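PDB 2QKT: inactivation-no-after-potential D protein from Drosophila melanogaster, which acts as a PDZ scaffold protein in fly vision, probably gathering partners of a G protein-coupled signalling pathway by binding their peptide segments. Local coordinates for residues A[48-53]-A[79-84]; A[4-9]-A[42-47]; A[18-23]-A[67-72]; A[23-28]-A[57-62]; A[13-18]-A[34-39]. All blocks are in the same frame, centred on the assembly; numbering follows the deposited sequence.

Interaction 1: residues A[48-53]-A[79-84]; sequences DIITKF and MEVTRP
Ile49 and Thr82 form a hydrogen-bonded antiparallel pair. Ile49 N meets Thr82 O at 2.9 Å, and Thr82 N returns a bond to Ile49 O. Further along, Thr51 and Lys52 both face Glu80, a classic beta bulge. Thr51 N gives to Glu80 O at 2.8 Å, and Glu80 N gives to Lys52 O at 3.0 Å.

Water links the polar side chains. Thr51 OG1, set between its backbone N and carbonyl carbon (chi1 56°), touches two waters. One leads to Thr82 OG1, the other to Glu80 OE1. The chains of Lys52 and Glu80 run alongside each other, with NZ of Lys52 4.6 Å from OE2 of Glu80, too far for a salt bridge.

The other face is apolar. Met79 CG lies at the edge of the Phe53 ring, 3.7 Å from CD1. Met79 SD touches Ile50 CD1 at 3.9 Å.

Arg83 NH1 makes a salt bridge, through a weak hydrogen bond, to Asp48 OD2 at 3.1 Å. The same oxygen also accepts from Gln45 N. A leucine in place of Arg83 would probably leave the Asp48 carboxylate without its charged mate. The pair is thus two-sided: Ile50, Phe53 and Met79 make one face apolar, water-linked oxygens the other polar.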
# COMPACT_ATOMS: atom_id res chain seq x y z
N ASP A 48 -14.32 -11.11 2.45
CA ASP A 48 -14.02 -11.84 3.67
C ASP A 48 -12.80 -11.19 4.32
O ASP A 48 -11.94 -10.64 3.63
CB ASP A 48 -13.71 -13.32 3.39
CG ASP A 48 -14.93 -14.09 2.94
OD1 ASP A 48 -16.05 -13.58 3.11
OD2 ASP A 48 -14.78 -15.22 2.43
N ILE A 49 -12.75 -11.23 5.65
CA ILE A 49 -11.65 -10.62 6.38
C ILE A 49 -10.85 -11.68 7.13
O ILE A 49 -11.40 -12.42 7.94
CB ILE A 49 -12.18 -9.62 7.43
CG1 ILE A 49 -13.17 -8.65 6.78
CG2 ILE A 49 -11.00 -8.86 8.05
CD1 ILE A 49 -13.88 -7.74 7.77
N ILE A 50 -9.56 -11.75 6.83
CA ILE A 50 -8.68 -12.69 7.51
C ILE A 50 -8.30 -11.98 8.81
O ILE A 50 -7.66 -10.93 8.77
CB ILE A 50 -7.41 -12.94 6.70
CG1 ILE A 50 -7.76 -13.56 5.35
CG2 ILE A 50 -6.47 -13.86 7.48
CD1 ILE A 50 -6.57 -13.78 4.45
N THR A 51 -8.70 -12.55 9.95
CA THR A 51 -8.41 -11.94 11.24
C THR A 51 -7.20 -12.51 11.96
O THR A 51 -6.66 -11.89 12.87
CB THR A 51 -9.62 -12.05 12.18
OG1 THR A 51 -9.98 -13.44 12.30
CG2 THR A 51 -10.80 -11.28 11.61
N LYS A 52 -6.79 -13.71 11.57
CA LYS A 52 -5.63 -14.33 12.18
C LYS A 52 -4.98 -15.21 11.12
O LYS A 52 -5.67 -15.91 10.36
CB LYS A 52 -6.00 -15.19 13.41
CG LYS A 52 -4.76 -15.78 14.10
CD LYS A 52 -5.07 -16.85 15.15
CE LYS A 52 -5.59 -16.29 16.44
NZ LYS A 52 -4.69 -16.77 17.53
N PHE A 53 -3.66 -15.18 11.08
CA PHE A 53 -2.91 -15.96 10.11
C PHE A 53 -1.78 -16.69 10.83
O PHE A 53 -0.96 -16.05 11.50
CB PHE A 53 -2.32 -15.04 9.04
CG PHE A 53 -1.70 -15.78 7.89
CD1 PHE A 53 -2.51 -16.47 6.99
CD2 PHE A 53 -0.32 -15.85 7.74
CE1 PHE A 53 -1.96 -17.22 5.96
CE2 PHE A 53 0.25 -16.59 6.71
CZ PHE A 53 -0.57 -17.29 5.82
N MET A 79 -5.99 -20.02 8.57
CA MET A 79 -6.59 -18.70 8.66
C MET A 79 -7.91 -18.69 9.42
O MET A 79 -8.68 -19.65 9.34
CB MET A 79 -6.91 -18.15 7.27
CG MET A 79 -5.78 -18.09 6.27
SD MET A 79 -6.45 -17.63 4.64
CE MET A 79 -6.04 -19.08 3.71
N GLU A 80 -8.15 -17.61 10.15
CA GLU A 80 -9.42 -17.42 10.83
C GLU A 80 -10.07 -16.29 10.03
O GLU A 80 -9.43 -15.25 9.78
CB GLU A 80 -9.21 -17.07 12.31
CG GLU A 80 -8.96 -18.34 13.15
CD GLU A 80 -8.70 -18.06 14.61
OE1 GLU A 80 -9.19 -17.03 15.12
OE2 GLU A 80 -8.05 -18.89 15.26
N VAL A 81 -11.31 -16.49 9.62
CA VAL A 81 -12.01 -15.53 8.78
C VAL A 81 -13.38 -15.06 9.27
O VAL A 81 -14.13 -15.83 9.87
CB VAL A 81 -12.16 -16.13 7.35
CG1 VAL A 81 -12.83 -15.13 6.41
CG2 VAL A 81 -10.79 -16.54 6.81
N THR A 82 -13.68 -13.80 9.00
CA THR A 82 -14.97 -13.21 9.34
C THR A 82 -15.61 -12.75 8.04
O THR A 82 -14.97 -12.11 7.21
CB THR A 82 -14.83 -12.00 10.28
OG1 THR A 82 -14.46 -12.45 11.59
CG2 THR A 82 -16.15 -11.23 10.35
N ARG A 83 -16.89 -13.09 7.88
CA ARG A 83 -17.64 -12.72 6.69
C ARG A 83 -18.86 -11.86 6.98
O ARG A 83 -19.81 -12.31 7.62
CB ARG A 83 -18.09 -13.98 5.95
CG ARG A 83 -18.90 -13.67 4.70
CD ARG A 83 -18.43 -14.52 3.53
NE ARG A 83 -19.00 -15.86 3.49
CZ ARG A 83 -18.52 -16.85 2.74
NH1 ARG A 83 -17.45 -16.66 1.98
NH2 ARG A 83 -19.14 -18.02 2.73
N PRO A 84 -18.85 -10.60 6.53
CA PRO A 84 -19.96 -9.66 6.72
C PRO A 84 -21.20 -10.15 5.97
O PRO A 84 -21.10 -11.07 5.16
CB PRO A 84 -19.39 -8.35 6.17
CG PRO A 84 -17.89 -8.53 6.45
CD PRO A 84 -17.73 -9.90 5.87
O HOH W 1 -12.43 -14.26 12.23
O HOH W 2 -9.44 -14.25 14.76

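Interaction 2: residues A[4-9]-A[42-47]; sequences FNVDLM and SKLQRG
Val6 and Lys43 have the nearest CA atoms of the two segments, 7.3 Å apart. Residues 4-9 are an extended strand. Lys43 ends the helix 38-43, and Leu44 is the first residue to leave helical angles. The backbones do not pair, so side chains carry the contact.

Phe4 reaches the helix end with its ring. Its CG stands between the backbone N and the carbonyl carbon (chi1 61°), the crowded position, and this sends CZ up to Lys43. Phe4 CZ comes within 3.2 Å of Lys43 O, which lies oblique to the ring. Leu44 CD2 sits near the ring plane at the edge, 4.1 Å from Phe4 CZ. Val6 CG2 also meets the Phe4 ring edge, from within the same strand. An alanine at Phe4 is likely to open a gap beside Lys43 and Leu44 and leave Val6 CG2 without its aromatic neighbour.

Val6 CG2 fills the next position, 4.1 Å from Lys43 CB and 4.2 Å from Leu44 CG. The Lys43 chain slides past Val6 in the opposite direction and runs extended, until a last bend (chi4 60°) turns NZ onto a water 3.0 Å away. That water also accepts from Asp7 N at 3.0 Å, so it bridges lysine and strand.

The contact lays the end of helix 38-43 over the strand 2-9 of the PDZ sheet. Along its edge this strand pairs with 76-83, through Phe4 with Val81 and Val6 with Met79. Further along, Leu8 packs against Glu39 and Ile40 of the same helix.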
# COMPACT_ATOMS: atom_id res chain seq x y z
N PHE A 4 -15.46 -18.41 10.32
CA PHE A 4 -15.04 -19.77 10.02
C PHE A 4 -13.53 -19.85 9.84
O PHE A 4 -12.84 -18.83 9.82
CB PHE A 4 -15.78 -20.27 8.77
CG PHE A 4 -15.50 -19.46 7.52
CD1 PHE A 4 -14.42 -19.77 6.70
CD2 PHE A 4 -16.31 -18.37 7.17
CE1 PHE A 4 -14.15 -19.03 5.55
CE2 PHE A 4 -16.05 -17.62 6.02
CZ PHE A 4 -14.96 -17.95 5.20
N ASN A 5 -13.01 -21.07 9.71
CA ASN A 5 -11.58 -21.24 9.53
C ASN A 5 -11.26 -21.90 8.21
O ASN A 5 -12.06 -22.64 7.65
CB ASN A 5 -10.99 -22.08 10.67
CG ASN A 5 -11.20 -21.44 12.02
OD1 ASN A 5 -10.90 -20.26 12.21
ND2 ASN A 5 -11.71 -22.21 12.96
N VAL A 6 -10.08 -21.59 7.70
CA VAL A 6 -9.63 -22.17 6.45
C VAL A 6 -8.22 -22.68 6.66
O VAL A 6 -7.34 -21.95 7.11
CB VAL A 6 -9.63 -21.14 5.31
CG1 VAL A 6 -9.09 -21.78 4.04
CG2 VAL A 6 -11.04 -20.61 5.09
N ASP A 7 -8.02 -23.95 6.33
CA ASP A 7 -6.72 -24.59 6.47
C ASP A 7 -6.40 -25.30 5.16
O ASP A 7 -7.24 -26.01 4.61
CB ASP A 7 -6.77 -25.59 7.62
CG ASP A 7 -7.00 -24.92 8.96
OD1 ASP A 7 -6.04 -24.35 9.52
OD2 ASP A 7 -8.15 -24.93 9.44
N LEU A 8 -5.19 -25.09 4.66
CA LEU A 8 -4.76 -25.70 3.42
C LEU A 8 -3.24 -25.88 3.46
O LEU A 8 -2.56 -25.26 4.28
CB LEU A 8 -5.19 -24.82 2.23
CG LEU A 8 -4.65 -23.39 2.13
CD1 LEU A 8 -3.19 -23.43 1.73
CD2 LEU A 8 -5.45 -22.63 1.08
N MET A 9 -2.71 -26.73 2.59
CA MET A 9 -1.28 -26.99 2.54
C MET A 9 -0.74 -26.34 1.27
O MET A 9 -1.17 -26.70 0.18
CB MET A 9 -1.05 -28.50 2.48
CG MET A 9 0.23 -28.95 3.13
SD MET A 9 0.14 -28.65 4.91
CE MET A 9 -1.44 -29.41 5.29
N SER A 42 -13.60 -23.19 -2.22
CA SER A 42 -14.71 -23.69 -1.40
C SER A 42 -15.19 -22.82 -0.27
O SER A 42 -16.37 -22.89 0.09
CB SER A 42 -14.36 -25.04 -0.79
OG SER A 42 -14.57 -26.10 -1.69
N LYS A 43 -14.31 -22.01 0.30
CA LYS A 43 -14.79 -21.24 1.43
C LYS A 43 -14.56 -19.73 1.42
O LYS A 43 -15.15 -19.02 2.23
CB LYS A 43 -14.18 -21.81 2.72
CG LYS A 43 -14.11 -23.34 2.84
CD LYS A 43 -13.69 -23.73 4.24
CE LYS A 43 -13.20 -25.16 4.30
NZ LYS A 43 -12.04 -25.33 3.38
N LEU A 44 -13.72 -19.23 0.52
CA LEU A 44 -13.44 -17.80 0.50
C LEU A 44 -14.06 -17.00 -0.64
O LEU A 44 -14.18 -17.46 -1.77
CB LEU A 44 -11.93 -17.56 0.51
CG LEU A 44 -11.22 -17.95 1.81
CD1 LEU A 44 -9.70 -17.91 1.59
CD2 LEU A 44 -11.64 -17.01 2.94
N GLN A 45 -14.42 -15.76 -0.30
CA GLN A 45 -15.01 -14.81 -1.23
C GLN A 45 -14.48 -13.41 -0.98
O GLN A 45 -13.98 -13.11 0.11
CB GLN A 45 -16.53 -14.79 -1.06
CG GLN A 45 -17.24 -16.01 -1.60
CD GLN A 45 -18.72 -16.00 -1.27
OE1 GLN A 45 -19.29 -14.95 -0.96
NE2 GLN A 45 -19.35 -17.15 -1.38
N ARG A 46 -14.58 -12.56 -2.00
CA ARG A 46 -14.14 -11.18 -1.88
C ARG A 46 -14.95 -10.57 -0.75
O ARG A 46 -16.16 -10.83 -0.62
CB ARG A 46 -14.41 -10.42 -3.19
CG ARG A 46 -13.67 -10.97 -4.39
CD ARG A 46 -13.93 -10.12 -5.63
NE ARG A 46 -13.20 -10.62 -6.80
CZ ARG A 46 -13.43 -11.79 -7.39
NH1 ARG A 46 -14.39 -12.60 -6.93
NH2 ARG A 46 -12.71 -12.15 -8.43
N GLY A 47 -14.30 -9.77 0.08
CA GLY A 47 -15.01 -9.15 1.18
C GLY A 47 -14.75 -9.85 2.50
O GLY A 47 -14.94 -9.26 3.56
O HOH W 3 -10.37 -25.69 5.80

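Interaction 3: residues A[18-23]-A[67-72]; sequences LSLSPN and YALFKG
The Phe70 ring is met obliquely by two leucine methyls. Leu18 CD1 comes to 3.8 Å from Phe70 CZ, and Leu20 CD1 to 3.9 Å from the same carbon. Leu18 crosses the phenylalanine at about a right angle, while Leu20 and Phe70 approach each other from opposite directions. A third neighbour is Phe53, whose ring meets that of Phe70 edge-to-face.

The Tyr67 ring offers its edge to the strand. Leu20 O lies in the ring plane, 3.7 Å from Tyr67 CE2. Pro22 approaches obliquely, with CD 3.1 Å from Tyr67 OH and the two side chains crossing at about a right angle. That hydroxyl hydrogen-bonds to Tyr67 OH of the fourth subunit.

Between the rings, Leu69 CD2 touches Leu20 CD1 at 3.8 Å. Leu69 has CG anti to its backbone N (chi1 -172°), which directs the methyl to the strand. Thus one methyl, Leu20 CD1, serves both Leu69 and Phe70.

In PDZ domains the peptide groove lies between the second strand and the second helix. Strand 18-23 probably corresponds to that strand, and 67-72, with no regular helix, probably lies near the helix side. Leu20 N bonds to Asn74 OD1 of the third subunit. The chemistry implies that 67-72 is held to this strand by apolar packing, without a polar bond between the two.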
# COMPACT_ATOMS: atom_id res chain seq x y z
N LEU A 18 -4.45 -14.68 -3.70
CA LEU A 18 -5.33 -13.74 -3.01
C LEU A 18 -4.68 -12.36 -3.01
O LEU A 18 -3.46 -12.26 -2.93
CB LEU A 18 -5.56 -14.19 -1.57
CG LEU A 18 -6.20 -15.56 -1.35
CD1 LEU A 18 -6.18 -15.90 0.13
CD2 LEU A 18 -7.63 -15.53 -1.88
N SER A 19 -5.48 -11.31 -3.11
CA SER A 19 -4.94 -9.95 -3.07
C SER A 19 -5.69 -9.33 -1.92
O SER A 19 -6.93 -9.32 -1.91
CB SER A 19 -5.23 -9.19 -4.36
OG SER A 19 -4.61 -7.91 -4.31
N LEU A 20 -4.95 -8.80 -0.95
CA LEU A 20 -5.55 -8.24 0.26
C LEU A 20 -5.45 -6.72 0.39
O LEU A 20 -4.63 -6.07 -0.28
CB LEU A 20 -4.89 -8.87 1.48
CG LEU A 20 -4.67 -10.39 1.48
CD1 LEU A 20 -3.93 -10.77 2.75
CD2 LEU A 20 -6.00 -11.12 1.40
N SER A 21 -6.29 -6.16 1.27
CA SER A 21 -6.28 -4.73 1.56
C SER A 21 -6.57 -4.58 3.06
O SER A 21 -7.19 -5.46 3.67
CB SER A 21 -7.34 -3.98 0.75
OG SER A 21 -8.63 -4.40 1.11
N PRO A 22 -6.10 -3.48 3.67
CA PRO A 22 -6.32 -3.26 5.10
C PRO A 22 -7.78 -3.19 5.54
O PRO A 22 -8.63 -2.64 4.84
CB PRO A 22 -5.57 -1.95 5.35
CG PRO A 22 -4.48 -1.99 4.30
CD PRO A 22 -5.33 -2.36 3.11
N ASN A 23 -8.06 -3.75 6.71
CA ASN A 23 -9.40 -3.71 7.28
C ASN A 23 -9.29 -3.44 8.77
O ASN A 23 -8.29 -3.81 9.40
CB ASN A 23 -10.13 -5.04 7.05
CG ASN A 23 -11.57 -5.01 7.55
OD1 ASN A 23 -11.83 -5.08 8.75
ND2 ASN A 23 -12.51 -4.86 6.61
N TYR A 67 0.03 -6.66 3.04
CA TYR A 67 0.65 -6.65 1.72
C TYR A 67 1.71 -7.72 1.47
O TYR A 67 2.27 -7.79 0.38
CB TYR A 67 1.19 -5.24 1.45
CG TYR A 67 0.08 -4.20 1.45
CD1 TYR A 67 0.33 -2.89 1.88
CD2 TYR A 67 -1.21 -4.51 1.01
CE1 TYR A 67 -0.67 -1.93 1.87
CE2 TYR A 67 -2.22 -3.55 0.99
CZ TYR A 67 -1.94 -2.26 1.42
OH TYR A 67 -2.94 -1.30 1.39
N ALA A 68 2.01 -8.53 2.48
CA ALA A 68 2.98 -9.62 2.31
C ALA A 68 2.70 -10.68 3.36
O ALA A 68 3.61 -11.36 3.85
CB ALA A 68 4.41 -9.08 2.45
N LEU A 69 1.42 -10.82 3.68
CA LEU A 69 0.97 -11.78 4.69
C LEU A 69 1.39 -13.22 4.42
O LEU A 69 1.66 -13.97 5.37
CB LEU A 69 -0.55 -11.73 4.80
CG LEU A 69 -1.14 -12.55 5.94
CD1 LEU A 69 -0.70 -11.95 7.27
CD2 LEU A 69 -2.66 -12.56 5.85
N PHE A 70 1.46 -13.59 3.15
CA PHE A 70 1.81 -14.97 2.76
C PHE A 70 3.27 -15.25 2.43
O PHE A 70 3.61 -16.37 2.07
CB PHE A 70 0.95 -15.39 1.56
CG PHE A 70 -0.52 -15.14 1.75
CD1 PHE A 70 -1.22 -14.35 0.84
CD2 PHE A 70 -1.18 -15.63 2.87
CE1 PHE A 70 -2.57 -14.06 1.04
CE2 PHE A 70 -2.53 -15.35 3.08
CZ PHE A 70 -3.22 -14.56 2.17
N LYS A 71 4.15 -14.26 2.55
CA LYS A 71 5.54 -14.52 2.23
C LYS A 71 6.20 -15.42 3.27
O LYS A 71 6.06 -15.21 4.47
CB LYS A 71 6.33 -13.21 2.11
CG LYS A 71 7.80 -13.43 1.77
CD LYS A 71 8.38 -12.26 1.00
CE LYS A 71 9.81 -12.54 0.54
NZ LYS A 71 10.29 -11.49 -0.40
N GLY A 72 6.92 -16.43 2.79
CA GLY A 72 7.59 -17.35 3.69
C GLY A 72 6.67 -18.42 4.23
O GLY A 72 7.10 -19.30 4.98

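Interaction 4: residues A[23-28]-A[57-62]; sequences NEIGCT and ALEGLP
Cys27, one half of the disulfide to Cys66, packs on Leu58 beside the hairpin turn of the PDZ domain. Cys27 SG lies 3.8 Å from Leu58 CD1. Leu58 CB also rests 4.1 Å from Gly26 CA. Gly26 has backbone angles that call for glycine, since a CB would press on the preceding carbonyl.

Residues 23-26 form the type I turn that joins strands 18-23 and 26-32. An Asx turn braces it: Ile25 N gives to Asn23 OD1 at 2.9 Å, in the carbonyl plane and on a lone pair. Asn23 ND2 gives to Thr28 OG1, so both ends of the amide are used and its rotation is probably fixed. Leu58 to Leu61 form a type II turn on the other segment.

Glu59 lies against the hairpin turn. Its CG is anti to the backbone N (chi1 -164°), and the extended chain crosses Ile25 obliquely. Glu59 CG approaches Glu24 O at 3.5 Å, while Glu59 OE1 lies 3.5 Å from Ile25 CB. One water gives to both Ile25 O and Glu59 OE1, at 2.9 Å from the latter. A second water gives to Glu24 O and weakly accepts from Gly60 N.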
# COMPACT_ATOMS: atom_id res chain seq x y z
N ASN A 23 -8.06 -3.75 6.71
CA ASN A 23 -9.40 -3.71 7.28
C ASN A 23 -9.29 -3.44 8.77
O ASN A 23 -8.29 -3.81 9.40
CB ASN A 23 -10.13 -5.04 7.05
CG ASN A 23 -11.57 -5.01 7.55
OD1 ASN A 23 -11.83 -5.08 8.75
ND2 ASN A 23 -12.51 -4.86 6.61
N GLU A 24 -10.29 -2.80 9.34
CA GLU A 24 -10.26 -2.48 10.76
C GLU A 24 -9.88 -3.68 11.63
O GLU A 24 -9.10 -3.55 12.57
CB GLU A 24 -11.63 -1.95 11.22
CG GLU A 24 -11.68 -1.63 12.71
CD GLU A 24 -13.09 -1.38 13.21
OE1 GLU A 24 -14.04 -1.51 12.42
OE2 GLU A 24 -13.24 -1.08 14.42
N ILE A 25 -10.42 -4.86 11.30
CA ILE A 25 -10.14 -6.04 12.11
C ILE A 25 -9.25 -7.10 11.44
O ILE A 25 -9.23 -8.25 11.87
CB ILE A 25 -11.46 -6.71 12.56
CG1 ILE A 25 -12.19 -7.28 11.35
CG2 ILE A 25 -12.34 -5.66 13.27
CD1 ILE A 25 -13.44 -8.08 11.69
N GLY A 26 -8.52 -6.70 10.40
CA GLY A 26 -7.64 -7.65 9.73
C GLY A 26 -7.27 -7.28 8.30
O GLY A 26 -7.00 -6.11 7.99
N CYS A 27 -7.26 -8.28 7.42
CA CYS A 27 -6.94 -8.08 6.01
C CYS A 27 -8.08 -8.57 5.14
O CYS A 27 -8.39 -9.77 5.11
CB CYS A 27 -5.66 -8.84 5.65
SG CYS A 27 -4.19 -8.32 6.61
N THR A 28 -8.71 -7.65 4.42
CA THR A 28 -9.82 -7.98 3.54
C THR A 28 -9.30 -8.67 2.29
O THR A 28 -8.21 -8.34 1.80
CB THR A 28 -10.57 -6.71 3.08
OG1 THR A 28 -11.11 -6.03 4.21
CG2 THR A 28 -11.69 -7.07 2.11
N ALA A 57 -2.62 -12.81 15.38
CA ALA A 57 -3.84 -12.01 15.29
C ALA A 57 -3.44 -10.81 14.41
O ALA A 57 -2.37 -10.22 14.61
CB ALA A 57 -4.27 -11.53 16.67
N LEU A 58 -4.28 -10.43 13.47
CA LEU A 58 -3.91 -9.33 12.58
C LEU A 58 -4.39 -7.95 13.01
O LEU A 58 -3.86 -6.93 12.57
CB LEU A 58 -4.37 -9.62 11.15
CG LEU A 58 -3.84 -10.94 10.58
CD1 LEU A 58 -4.33 -11.15 9.15
CD2 LEU A 58 -2.31 -10.95 10.61
N GLU A 59 -5.41 -7.90 13.86
CA GLU A 59 -5.91 -6.61 14.32
C GLU A 59 -4.88 -5.96 15.25
O GLU A 59 -4.41 -6.58 16.21
CB GLU A 59 -7.23 -6.79 15.08
CG GLU A 59 -8.01 -5.48 15.24
CD GLU A 59 -9.33 -5.64 15.96
OE1 GLU A 59 -10.00 -6.68 15.77
OE2 GLU A 59 -9.73 -4.72 16.70
N GLY A 60 -4.52 -4.72 14.94
CA GLY A 60 -3.54 -4.03 15.77
C GLY A 60 -2.16 -3.95 15.13
O GLY A 60 -1.32 -3.16 15.54
N LEU A 61 -1.92 -4.80 14.13
CA LEU A 61 -0.63 -4.79 13.43
C LEU A 61 -0.63 -3.64 12.43
O LEU A 61 -1.69 -3.17 12.01
CB LEU A 61 -0.41 -6.09 12.65
CG LEU A 61 -0.42 -7.39 13.46
CD1 LEU A 61 -0.18 -8.57 12.54
CD2 LEU A 61 0.66 -7.34 14.54
N PRO A 62 0.57 -3.18 12.02
CA PRO A 62 0.64 -2.09 11.04
C PRO A 62 -0.18 -2.56 9.84
O PRO A 62 -0.15 -3.74 9.48
CB PRO A 62 2.14 -2.02 10.73
CG PRO A 62 2.74 -2.38 12.08
CD PRO A 62 1.93 -3.63 12.37
O HOH W 4 -6.23 -3.32 12.44
O HOH W 5 -9.72 -9.15 14.31

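Interaction 5: residues A[13-18]-A[34-39]; sequences GKELGL and QGQYPE
Tyr37 is the tightly packed part of the contact, with its ring sandwiched between Leu16 and Lys14. Leu16 CD2 lies over one face, 4.1 Å from the ring centroid, in a CH-pi contact. Lys14 CD covers the opposite face, 4.0 Å from Tyr37 CZ. The hydroxyl end is held too: Tyr37 OH gives to Lys14 O at 2.6 Å, with the donor tilted 20° from the carbonyl plane. The same hydroxyl bonds with Lys11 N.

Gln36 is the second grip. Its NE2 gives to Glu15 O at 2.8 Å, and this carbonyl also lies at the edge of the Tyr37 ring. The Gln36 chain bends at chi2 (-53°), which curls the amide back to residues 13-18. Gly17 has room for Gln36 only as a glycine, since a CB there would come within 3.0 Å of Gln36 CG.

The Glu15 side is looser. Glu15 OE1 stays 4.1 Å from Gln36 NE2, and CB points away from 34-39. The extended Lys14 chain passes Tyr37. Lys14 NZ lies 2.9 Å from Gln36 O and 5.2 Å from the Tyr37 centroid, at most a weak attraction to the ring.

Residues 15-18 (Glu-Leu-Gly-Leu) probably correspond to the carboxylate-binding loop of PDZ domains, the GLGF-like motif. Leu16 also touches Leu8 of strand 2-9 and Ile40 of helix 38-43. Gly17 pairs by backbone with Ile33, and Tyr37 sits at the N-cap of helix 38-43.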
# COMPACT_ATOMS: atom_id res chain seq x y z
N GLY A 13 5.65 -23.36 -5.53
CA GLY A 13 5.37 -22.78 -6.83
C GLY A 13 3.91 -22.54 -7.15
O GLY A 13 3.59 -22.16 -8.27
N LYS A 14 3.02 -22.78 -6.19
CA LYS A 14 1.61 -22.52 -6.44
C LYS A 14 1.16 -21.44 -5.46
O LYS A 14 0.84 -21.74 -4.31
CB LYS A 14 0.79 -23.80 -6.26
CG LYS A 14 -0.53 -23.80 -7.02
CD LYS A 14 -1.31 -25.07 -6.72
CE LYS A 14 -2.55 -25.14 -7.58
NZ LYS A 14 -3.33 -26.41 -7.34
N GLU A 15 1.13 -20.18 -5.91
CA GLU A 15 0.73 -19.07 -5.04
C GLU A 15 -0.74 -19.18 -4.68
O GLU A 15 -1.52 -19.76 -5.42
CB GLU A 15 0.97 -17.72 -5.74
CG GLU A 15 2.39 -17.55 -6.33
CD GLU A 15 2.59 -18.19 -7.69
OE1 GLU A 15 1.76 -19.01 -8.11
OE2 GLU A 15 3.60 -17.89 -8.36
N LEU A 16 -1.11 -18.62 -3.53
CA LEU A 16 -2.51 -18.66 -3.10
C LEU A 16 -3.40 -17.90 -4.08
O LEU A 16 -4.53 -18.30 -4.34
CB LEU A 16 -2.67 -18.08 -1.70
CG LEU A 16 -1.92 -18.85 -0.60
CD1 LEU A 16 -2.26 -18.27 0.76
CD2 LEU A 16 -2.30 -20.33 -0.64
N GLY A 17 -2.89 -16.79 -4.60
CA GLY A 17 -3.65 -16.00 -5.56
C GLY A 17 -4.64 -15.03 -4.96
O GLY A 17 -5.59 -14.62 -5.63
N LEU A 18 -4.45 -14.68 -3.70
CA LEU A 18 -5.33 -13.74 -3.01
C LEU A 18 -4.68 -12.36 -3.01
O LEU A 18 -3.46 -12.26 -2.93
CB LEU A 18 -5.56 -14.19 -1.57
CG LEU A 18 -6.20 -15.56 -1.35
CD1 LEU A 18 -6.18 -15.90 0.13
CD2 LEU A 18 -7.63 -15.53 -1.88
N GLN A 34 -9.41 -17.73 -9.03
CA GLN A 34 -10.18 -18.96 -8.94
C GLN A 34 -9.36 -20.11 -9.53
O GLN A 34 -8.72 -19.96 -10.58
CB GLN A 34 -11.49 -18.81 -9.71
CG GLN A 34 -12.35 -20.07 -9.77
CD GLN A 34 -13.66 -19.83 -10.52
OE1 GLN A 34 -13.66 -19.39 -11.66
NE2 GLN A 34 -14.78 -20.11 -9.86
N GLY A 35 -9.36 -21.26 -8.86
CA GLY A 35 -8.63 -22.40 -9.37
C GLY A 35 -7.27 -22.72 -8.78
O GLY A 35 -6.63 -23.70 -9.18
N GLN A 36 -6.80 -21.89 -7.84
CA GLN A 36 -5.50 -22.13 -7.21
C GLN A 36 -5.58 -23.25 -6.18
O GLN A 36 -4.85 -24.24 -6.27
CB GLN A 36 -4.97 -20.86 -6.54
CG GLN A 36 -4.44 -19.80 -7.50
CD GLN A 36 -3.41 -20.36 -8.46
OE1 GLN A 36 -3.76 -20.97 -9.47
NE2 GLN A 36 -2.14 -20.17 -8.14
N TYR A 37 -6.46 -23.08 -5.20
CA TYR A 37 -6.63 -24.08 -4.16
C TYR A 37 -8.09 -24.37 -3.89
O TYR A 37 -8.91 -23.45 -3.77
CB TYR A 37 -5.96 -23.64 -2.86
CG TYR A 37 -4.45 -23.64 -2.89
CD1 TYR A 37 -3.73 -22.59 -3.47
CD2 TYR A 37 -3.73 -24.69 -2.35
CE1 TYR A 37 -2.33 -22.60 -3.50
CE2 TYR A 37 -2.34 -24.72 -2.37
CZ TYR A 37 -1.64 -23.67 -2.95
OH TYR A 37 -0.27 -23.72 -2.95
N PRO A 38 -8.45 -25.66 -3.79
CA PRO A 38 -9.82 -26.10 -3.52
C PRO A 38 -10.36 -25.48 -2.24
O PRO A 38 -11.52 -25.09 -2.17
CB PRO A 38 -9.67 -27.62 -3.41
CG PRO A 38 -8.55 -27.89 -4.40
CD PRO A 38 -7.57 -26.83 -3.93
N GLU A 39 -9.50 -25.37 -1.22
CA GLU A 39 -9.91 -24.80 0.06
C GLU A 39 -10.36 -23.36 -0.13
O GLU A 39 -11.31 -22.90 0.52
CB GLU A 39 -8.76 -24.85 1.08
CG GLU A 39 -8.32 -26.26 1.49
CD GLU A 39 -7.38 -26.93 0.50
OE1 GLU A 39 -7.10 -26.34 -0.57
OE2 GLU A 39 -6.92 -28.05 0.80

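From the N terminus, interaction 2 closes the first large loop, bringing strand 2-9 to the end of helix 38-43. Interaction 5 nests inside it and ties the loop 13-18 to the start of the same helix. Interaction 3 opens at 18-23, reaches forward to 67-72 and crosses interactions 1, 2 and 5. Interaction 4 nests within interaction 3 and shares Asn23 with it; it too crosses 1, 2 and 5. Interaction 1 comes after interaction 2 in series and joins strand 49-53 to the last strand, 76-83. That strand pairs with 2-9, while 49-53 pairs with 26-32. Interactions 1 to 4 reach one sheet, with the helix and loops laid against it.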